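PDB 1HKF: natural cytotoxicity triggering receptor 2 from Homo sapiens, which acts as a cytotoxicity-activating receptor of natural killer cells that may help activated cells lyse tumour cells, represented here by its extracellular V-type immunoglobulin domain. Local coordinates for residues F73-D78 and F84-T89; C47-A52 and S114-L119. All coordinates share one frame; numbering follows the deposited sequence.

Both contacts lie in one V-set immunoglobulin domain, one in each sheet of the sandwich, their centres about 16 Å apart and on opposite sides of the chain's centre. Contact 2 brackets contact 1 along the chain: 47-52 comes first, then the hairpin strands holding 73-78 and 84-89, and finally 114-119. Contact 1 joins neighbouring strands of the three-stranded antiparallel sheet by main-chain bonds, whereas contact 2 spans strand 97-104 in the five-stranded sheet through side chains alone. The two meet in the core, where Met88 SD packs 4.2 Å from Leu119 CD2. One contact thus knits an edge of the sandwich, while the other ties strands across the outer surface of the opposite sheet.

Contact 1 of 2, residues F73-D78 and F84-T89; sequences FTIWDD and FTVTMT
The antiparallel hairpin of strands 73-78 and 83-88, the D and E strands of the V-type immunoglobulin fold, is what Thr74, Thr87, Trp76 and Thr85 stitch together. Two hydrogen-bonded pairs carry it: Thr74 N to Thr87 O at 3.0 Å with the return bond from Thr87 N to Thr74 O, and the same exchange between Trp76 and Thr85. Between them, Ile75 CA sends a CA-H...O contact to Thr85 O at 3.3 Å. On the face with Thr74 and Thr87, the two threonines lie side by side, Thr74 OG1 3.6 Å from Thr87 CB. A water gives a hydrogen to Trp76 O and also bonds Thr85 OG1 at 2.8 Å.

The other face turns into the sandwich. There Ile75 splits its branches: CG1 touches Val86 CG2, while CG2 reaches Phe84 CD2, both at 3.8 Å. Asp77 sets its carboxylate 79° from the Phe84 ring plane; its oxygens are held by Tyr34, Tyr41 and Lys44. At the far end Met88, bent at chi3 (96°), curls its methyl back to the rim of the Phe73 ring, where CE lies 3.4 Å from Phe73 CE1.

Contact 2 of 2, residues C47-A52 and S114-L119; sequences CKEASA and SVRFYL
Glu49 and Arg116 make the whole of this contact, a two-pronged salt bridge between side chains whose CA atoms stand 9.3 Å apart. Of its two hydrogen bonds, one runs from Arg116 NE to Glu49 OE1 at 2.5 Å, with an N-H...O angle of 156°. The second joins Arg116 NH2 to Glu49 OE2, also at 2.5 Å; it is somewhat straighter, and OE2 receives it on the syn lone pair, the side of the other oxygen. Both lengths are shorter than usual for such a bond, so the exact values are doubtful. Carboxylate and guanidinium are only 23° from coplanar, so the acid meets the NE/NH2 edge of the arginine with both oxygens, a pairing that would hold each flat group in its rotation.

Both strands belong to the five-stranded sheet of the V-set domain, where 43-49 and 111-121 flank strand 97-104 on its two sides, and the ion pair bridges over that middle strand. His98 lies beneath, touched by both side chains, and Trp100 NE1 gives a further hydrogen bond to Glu49 OE1, which therefore accepts from two donors.

Reach comes from the torsions. With CG anti to the backbone N (chi1 -162°), Arg116 runs extended as far as NE, and Glu49, extended beyond CG, crosses it at about a right angle. Arg116 CD, the carbon next to NE, is brought to 3.6 Å from Glu49 OE1 by the NE bond.

Contact 1 of 2, residues F73-D78 and F84-T89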
ATOM      1  N   PHE A  73      -0.388   4.569 -11.997  1.00 41.20           N
ATOM      2  CA  PHE A  73      -1.335   3.501 -11.642  1.00 39.89           C
ATOM      3  C   PHE A  73      -1.098   2.164 -12.297  1.00 38.57           C
ATOM      4  O   PHE A  73      -0.849   2.105 -13.498  1.00 39.30           O
ATOM      5  CB  PHE A  73      -2.762   3.906 -11.988  1.00 41.12           C
ATOM      6  CG  PHE A  73      -3.060   5.362 -11.845  1.00 42.36           C
ATOM      7  CD1 PHE A  73      -3.383   5.867 -10.603  1.00 42.79           C
ATOM      8  CD2 PHE A  73      -3.010   6.233 -12.928  1.00 42.01           C
ATOM      9  CE1 PHE A  73      -3.655   7.229 -10.438  1.00 44.10           C
ATOM     10  CE2 PHE A  73      -3.277   7.587 -12.772  1.00 41.69           C
ATOM     11  CZ  PHE A  73      -3.597   8.090 -11.539  1.00 42.62           C
ATOM     12  N   THR A  74      -1.186   1.080 -11.537  1.00 34.18           N
ATOM     13  CA  THR A  74      -1.017  -0.223 -12.164  1.00 32.36           C
ATOM     14  C   THR A  74      -1.926  -1.218 -11.501  1.00 29.35           C
ATOM     15  O   THR A  74      -2.428  -0.937 -10.440  1.00 26.96           O
ATOM     16  CB  THR A  74       0.402  -0.744 -12.017  1.00 33.58           C
ATOM     17  OG1 THR A  74       0.681  -0.942 -10.622  1.00 32.43           O
ATOM     18  CG2 THR A  74       1.381   0.284 -12.602  1.00 36.98           C
ATOM     19  N   ILE A  75      -2.129  -2.367 -12.143  1.00 27.56           N
ATOM     20  CA  ILE A  75      -2.947  -3.418 -11.574  1.00 27.75           C
ATOM     21  C   ILE A  75      -2.219  -4.729 -11.787  1.00 27.10           C
ATOM     22  O   ILE A  75      -1.600  -4.935 -12.797  1.00 27.71           O
ATOM     23  CB  ILE A  75      -4.378  -3.544 -12.258  1.00 27.89           C
ATOM     24  CG1 ILE A  75      -5.315  -2.453 -11.754  1.00 27.82           C
ATOM     25  CG2 ILE A  75      -5.033  -4.922 -11.941  1.00 25.04           C
ATOM     26  CD1 ILE A  75      -6.635  -2.349 -12.536  1.00 29.47           C
ATOM     27  N   TRP A  76      -2.248  -5.602 -10.806  1.00 24.57           N
ATOM     28  CA  TRP A  76      -1.704  -6.884 -11.060  1.00 23.94           C
ATOM     29  C   TRP A  76      -2.918  -7.754 -10.746  1.00 23.34           C
ATOM     30  O   TRP A  76      -3.434  -7.703  -9.619  1.00 21.97           O
ATOM     31  CB  TRP A  76      -0.559  -7.270 -10.122  1.00 25.60           C
ATOM     32  CG  TRP A  76      -0.182  -8.707 -10.334  1.00 26.80           C
ATOM     33  CD1 TRP A  76      -0.514  -9.761  -9.544  1.00 27.66           C
ATOM     34  CD2 TRP A  76       0.558  -9.252 -11.442  1.00 28.23           C
ATOM     35  NE1 TRP A  76      -0.022 -10.941 -10.082  1.00 28.76           N
ATOM     36  CE2 TRP A  76       0.643 -10.647 -11.245  1.00 28.71           C
ATOM     37  CE3 TRP A  76       1.166  -8.688 -12.576  1.00 30.11           C
ATOM     38  CZ2 TRP A  76       1.319 -11.490 -12.131  1.00 29.14           C
ATOM     39  CZ3 TRP A  76       1.846  -9.530 -13.465  1.00 28.14           C
ATOM     40  CH2 TRP A  76       1.916 -10.911 -13.229  1.00 31.06           C
ATOM     41  N   ASP A  77      -3.375  -8.533 -11.727  1.00 22.20           N
ATOM     42  CA  ASP A  77      -4.524  -9.415 -11.487  1.00 23.70           C
ATOM     43  C   ASP A  77      -4.206 -10.856 -11.755  1.00 25.18           C
ATOM     44  O   ASP A  77      -3.691 -11.213 -12.817  1.00 25.33           O
ATOM     45  CB  ASP A  77      -5.694  -8.994 -12.352  1.00 23.72           C
ATOM     46  CG  ASP A  77      -6.856  -9.950 -12.252  1.00 25.78           C
ATOM     47  OD1 ASP A  77      -7.126 -10.387 -11.121  1.00 22.16           O
ATOM     48  OD2 ASP A  77      -7.487 -10.244 -13.311  1.00 26.77           O
ATOM     49  N   ASP A  78      -4.500 -11.709 -10.796  1.00 26.60           N
ATOM     50  CA  ASP A  78      -4.263 -13.109 -11.022  1.00 27.97           C
ATOM     51  C   ASP A  78      -5.466 -13.914 -10.553  1.00 28.63           C
ATOM     52  O   ASP A  78      -5.633 -14.118  -9.358  1.00 28.22           O
ATOM     53  CB  ASP A  78      -3.012 -13.622 -10.296  1.00 29.98           C
ATOM     54  CG  ASP A  78      -2.760 -15.128 -10.579  1.00 31.78           C
ATOM     55  OD1 ASP A  78      -3.538 -15.745 -11.374  1.00 29.98           O
ATOM     56  OD2 ASP A  78      -1.804 -15.701 -10.018  1.00 31.00           O
ATOM     57  N   PHE A  84      -7.305  -8.952  -7.473  1.00 26.31           N
ATOM     58  CA  PHE A  84      -6.357  -8.108  -8.173  1.00 25.16           C
ATOM     59  C   PHE A  84      -5.954  -6.989  -7.202  1.00 27.16           C
ATOM     60  O   PHE A  84      -6.638  -6.721  -6.199  1.00 26.36           O
ATOM     61  CB  PHE A  84      -6.885  -7.509  -9.456  1.00 25.35           C
ATOM     62  CG  PHE A  84      -8.040  -6.567  -9.305  1.00 26.96           C
ATOM     63  CD1 PHE A  84      -9.338  -7.054  -9.172  1.00 27.13           C
ATOM     64  CD2 PHE A  84      -7.856  -5.192  -9.454  1.00 27.43           C
ATOM     65  CE1 PHE A  84     -10.434  -6.206  -9.195  1.00 26.20           C
ATOM     66  CE2 PHE A  84      -8.954  -4.313  -9.485  1.00 28.56           C
ATOM     67  CZ  PHE A  84     -10.265  -4.842  -9.351  1.00 27.06           C
ATOM     68  N   THR A  85      -4.812  -6.377  -7.476  1.00 26.80           N
ATOM     69  CA  THR A  85      -4.287  -5.337  -6.619  1.00 25.67           C
ATOM     70  C   THR A  85      -4.010  -4.119  -7.440  1.00 26.01           C
ATOM     71  O   THR A  85      -3.288  -4.206  -8.426  1.00 25.61           O
ATOM     72  CB  THR A  85      -2.916  -5.721  -6.030  1.00 25.57           C
ATOM     73  OG1 THR A  85      -3.041  -6.914  -5.238  1.00 26.24           O
ATOM     74  CG2 THR A  85      -2.410  -4.571  -5.157  1.00 23.86           C
ATOM     75  N   VAL A  86      -4.584  -2.994  -7.045  1.00 26.22           N
ATOM     76  CA  VAL A  86      -4.307  -1.728  -7.698  1.00 27.65           C
ATOM     77  C   VAL A  86      -3.176  -1.013  -6.879  1.00 27.89           C
ATOM     78  O   VAL A  86      -3.193  -1.019  -5.643  1.00 28.61           O
ATOM     79  CB  VAL A  86      -5.542  -0.807  -7.652  1.00 28.91           C
ATOM     80  CG1 VAL A  86      -5.231   0.571  -8.319  1.00 25.90           C
ATOM     81  CG2 VAL A  86      -6.716  -1.506  -8.365  1.00 29.39           C
ATOM     82  N   THR A  87      -2.213  -0.403  -7.567  1.00 28.30           N
ATOM     83  CA  THR A  87      -1.142   0.359  -6.906  1.00 27.88           C
ATOM     84  C   THR A  87      -1.177   1.769  -7.486  1.00 27.52           C
ATOM     85  O   THR A  87      -1.286   1.933  -8.684  1.00 26.35           O
ATOM     86  CB  THR A  87       0.244  -0.275  -7.124  1.00 29.25           C
ATOM     87  OG1 THR A  87       0.270  -1.591  -6.551  1.00 27.91           O
ATOM     88  CG2 THR A  87       1.338   0.525  -6.387  1.00 30.75           C
ATOM     89  N   MET A  88      -1.207   2.778  -6.616  1.00 27.09           N
ATOM     90  CA  MET A  88      -1.176   4.197  -7.014  1.00 29.49           C
ATOM     91  C   MET A  88       0.111   4.765  -6.340  1.00 28.35           C
ATOM     92  O   MET A  88       0.263   4.733  -5.105  1.00 29.35           O
ATOM     93  CB  MET A  88      -2.358   4.959  -6.430  1.00 32.17           C
ATOM     94  CG  MET A  88      -3.668   4.809  -7.157  1.00 36.19           C
ATOM     95  SD  MET A  88      -4.909   5.837  -6.321  1.00 38.07           S
ATOM     96  CE  MET A  88      -4.847   7.260  -7.300  1.00 34.80           C
ATOM     97  N   THR A  89       1.051   5.218  -7.124  1.00 27.43           N
ATOM     98  CA  THR A  89       2.296   5.684  -6.516  1.00 28.41           C
ATOM     99  C   THR A  89       2.334   7.186  -6.495  1.00 28.32           C
ATOM    100  O   THR A  89       1.517   7.890  -7.191  1.00 27.28           O
ATOM    101  CB  THR A  89       3.579   5.184  -7.262  1.00 27.22           C
ATOM    102  OG1 THR A  89       3.586   5.710  -8.566  1.00 28.43           O
ATOM    103  CG2 THR A  89       3.620   3.696  -7.384  1.00 25.99           C
TER
HETATM  104  O   HOH W   1       1.845   1.978  -9.838  1.00 44.64           O
HETATM  105  O   HOH W   2      -2.618  -8.955  -7.136  1.00 34.84           O

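Contact 2 of 2, residues C47-A52 and S114-L119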
ATOM      1  N   CYS A  47     -11.255   3.261 -11.196  1.00 30.60           N
ATOM      2  CA  CYS A  47     -11.624   4.551 -11.754  1.00 32.04           C
ATOM      3  C   CYS A  47     -11.992   5.503 -10.640  1.00 31.32           C
ATOM      4  O   CYS A  47     -12.325   5.096  -9.542  1.00 31.20           O
ATOM      5  CB  CYS A  47     -12.796   4.390 -12.739  1.00 36.41           C
ATOM      6  SG  CYS A  47     -14.203   3.653 -11.877  1.00 41.80           S
ATOM      7  N   LYS A  48     -11.941   6.787 -10.945  1.00 32.44           N
ATOM      8  CA  LYS A  48     -12.244   7.810  -9.971  1.00 33.71           C
ATOM      9  C   LYS A  48     -13.587   8.476 -10.247  1.00 33.51           C
ATOM     10  O   LYS A  48     -13.820   8.914 -11.363  1.00 33.47           O
ATOM     11  CB  LYS A  48     -11.147   8.887  -9.987  1.00 31.74           C
ATOM     12  CG  LYS A  48     -11.309   9.826  -8.840  1.00 33.04           C
ATOM     13  CD  LYS A  48     -10.149  10.778  -8.669  1.00 36.17           C
ATOM     14  CE  LYS A  48     -10.319  11.494  -7.339  1.00 36.57           C
ATOM     15  NZ  LYS A  48      -9.716  12.843  -7.336  1.00 38.83           N
ATOM     16  N   GLU A  49     -14.446   8.597  -9.240  1.00 34.85           N
ATOM     17  CA  GLU A  49     -15.749   9.229  -9.473  1.00 38.61           C
ATOM     18  C   GLU A  49     -15.614  10.678  -9.840  1.00 41.22           C
ATOM     19  O   GLU A  49     -14.964  11.429  -9.107  1.00 41.83           O
ATOM     20  CB  GLU A  49     -16.645   9.207  -8.235  1.00 38.21           C
ATOM     21  CG  GLU A  49     -17.429   7.957  -8.032  1.00 37.50           C
ATOM     22  CD  GLU A  49     -18.210   7.937  -6.734  1.00 37.19           C
ATOM     23  OE1 GLU A  49     -18.621   6.868  -6.278  1.00 39.04           O
ATOM     24  OE2 GLU A  49     -18.421   9.104  -6.126  1.00 35.67           O
ATOM     25  N   ALA A  50     -16.244  11.079 -10.943  1.00 44.00           N
ATOM     26  CA  ALA A  50     -16.253  12.483 -11.354  1.00 47.68           C
ATOM     27  C   ALA A  50     -17.661  13.056 -11.033  1.00 50.69           C
ATOM     28  O   ALA A  50     -17.819  14.256 -10.774  1.00 50.61           O
ATOM     29  CB  ALA A  50     -15.935  12.617 -12.839  1.00 46.78           C
ATOM     30  N   SER A  51     -18.666  12.176 -11.018  1.00 53.59           N
ATOM     31  CA  SER A  51     -20.046  12.519 -10.737  1.00 56.00           C
ATOM     32  C   SER A  51     -20.755  11.240 -10.274  1.00 57.52           C
ATOM     33  O   SER A  51     -20.154  10.173 -10.254  1.00 58.34           O
ATOM     34  CB  SER A  51     -20.742  13.098 -11.981  1.00 55.08           C
ATOM     35  OG  SER A  51     -21.208  12.073 -12.838  1.00 56.69           O
ATOM     36  N   ALA A  52     -22.024  11.318  -9.888  1.00 58.79           N
ATOM     37  CA  ALA A  52     -22.717  10.104  -9.406  1.00 59.92           C
ATOM     38  C   ALA A  52     -22.899   9.113 -10.526  1.00 60.27           C
ATOM     39  O   ALA A  52     -23.233   7.944 -10.294  1.00 60.77           O
ATOM     40  CB  ALA A  52     -24.073  10.444  -8.830  1.00 60.96           C
ATOM     41  N   SER A 114     -18.218  -4.447  -7.742  1.00 34.41           N
ATOM     42  CA  SER A 114     -17.603  -3.146  -7.650  1.00 34.17           C
ATOM     43  C   SER A 114     -17.561  -2.766  -6.180  1.00 35.62           C
ATOM     44  O   SER A 114     -18.488  -3.100  -5.416  1.00 36.41           O
ATOM     45  CB  SER A 114     -18.411  -2.158  -8.434  1.00 33.88           C
ATOM     46  OG  SER A 114     -19.644  -2.012  -7.792  1.00 37.06           O
ATOM     47  N   VAL A 115     -16.473  -2.105  -5.765  1.00 34.97           N
ATOM     48  CA  VAL A 115     -16.303  -1.666  -4.380  1.00 33.13           C
ATOM     49  C   VAL A 115     -15.939  -0.192  -4.444  1.00 33.70           C
ATOM     50  O   VAL A 115     -15.079   0.214  -5.228  1.00 33.45           O
ATOM     51  CB  VAL A 115     -15.199  -2.471  -3.657  1.00 33.77           C
ATOM     52  CG1 VAL A 115     -15.091  -2.035  -2.192  1.00 32.23           C
ATOM     53  CG2 VAL A 115     -15.532  -3.971  -3.717  1.00 29.71           C
ATOM     54  N   ARG A 116     -16.640   0.612  -3.644  1.00 32.88           N
ATOM     55  CA  ARG A 116     -16.408   2.048  -3.600  1.00 31.82           C
ATOM     56  C   ARG A 116     -15.457   2.360  -2.436  1.00 30.91           C
ATOM     57  O   ARG A 116     -15.574   1.765  -1.335  1.00 28.97           O
ATOM     58  CB  ARG A 116     -17.718   2.797  -3.374  1.00 31.33           C
ATOM     59  CG  ARG A 116     -17.653   4.255  -3.729  1.00 30.76           C
ATOM     60  CD  ARG A 116     -18.878   5.029  -3.188  1.00 30.86           C
ATOM     61  NE  ARG A 116     -19.022   6.318  -3.885  1.00 30.42           N
ATOM     62  CZ  ARG A 116     -19.619   7.381  -3.352  1.00 31.00           C
ATOM     63  NH1 ARG A 116     -20.138   7.298  -2.128  1.00 28.54           N
ATOM     64  NH2 ARG A 116     -19.648   8.541  -4.011  1.00 29.58           N
ATOM     65  N   PHE A 117     -14.533   3.293  -2.690  1.00 28.96           N
ATOM     66  CA  PHE A 117     -13.543   3.686  -1.674  1.00 28.92           C
ATOM     67  C   PHE A 117     -13.485   5.184  -1.636  1.00 27.86           C
ATOM     68  O   PHE A 117     -13.794   5.830  -2.642  1.00 27.24           O
ATOM     69  CB  PHE A 117     -12.127   3.191  -2.030  1.00 26.18           C
ATOM     70  CG  PHE A 117     -11.983   1.696  -2.029  1.00 28.72           C
ATOM     71  CD1 PHE A 117     -12.209   0.954  -3.197  1.00 26.89           C
ATOM     72  CD2 PHE A 117     -11.641   1.030  -0.877  1.00 26.34           C
ATOM     73  CE1 PHE A 117     -12.088  -0.450  -3.173  1.00 26.85           C
ATOM     74  CE2 PHE A 117     -11.527  -0.358  -0.865  1.00 29.27           C
ATOM     75  CZ  PHE A 117     -11.754  -1.092  -2.020  1.00 25.84           C
ATOM     76  N   TYR A 118     -13.125   5.720  -0.471  1.00 27.62           N
ATOM     77  CA  TYR A 118     -12.899   7.169  -0.344  1.00 29.71           C
ATOM     78  C   TYR A 118     -11.393   7.307   0.053  1.00 28.50           C
ATOM     79  O   TYR A 118     -10.956   6.805   1.134  1.00 28.15           O
ATOM     80  CB  TYR A 118     -13.758   7.823   0.741  1.00 33.22           C
ATOM     81  CG  TYR A 118     -13.673   9.340   0.634  1.00 37.78           C
ATOM     82  CD1 TYR A 118     -14.139   9.990  -0.490  1.00 42.01           C
ATOM     83  CD2 TYR A 118     -13.097  10.109   1.608  1.00 40.62           C
ATOM     84  CE1 TYR A 118     -14.023  11.367  -0.639  1.00 44.98           C
ATOM     85  CE2 TYR A 118     -12.988  11.515   1.469  1.00 43.21           C
ATOM     86  CZ  TYR A 118     -13.447  12.117   0.354  1.00 43.68           C
ATOM     87  OH  TYR A 118     -13.352  13.475   0.172  1.00 46.13           O
ATOM     88  N   LEU A 119     -10.609   7.887  -0.855  1.00 27.01           N
ATOM     89  CA  LEU A 119      -9.163   8.098  -0.611  1.00 25.67           C
ATOM     90  C   LEU A 119      -8.958   9.480  -0.077  1.00 25.42           C
ATOM     91  O   LEU A 119      -9.386  10.471  -0.688  1.00 23.57           O
ATOM     92  CB  LEU A 119      -8.316   8.028  -1.890  1.00 25.59           C
ATOM     93  CG  LEU A 119      -6.772   8.242  -1.746  1.00 25.14           C
ATOM     94  CD1 LEU A 119      -6.153   7.159  -0.882  1.00 24.86           C
ATOM     95  CD2 LEU A 119      -6.109   8.169  -3.098  1.00 24.88           C
TER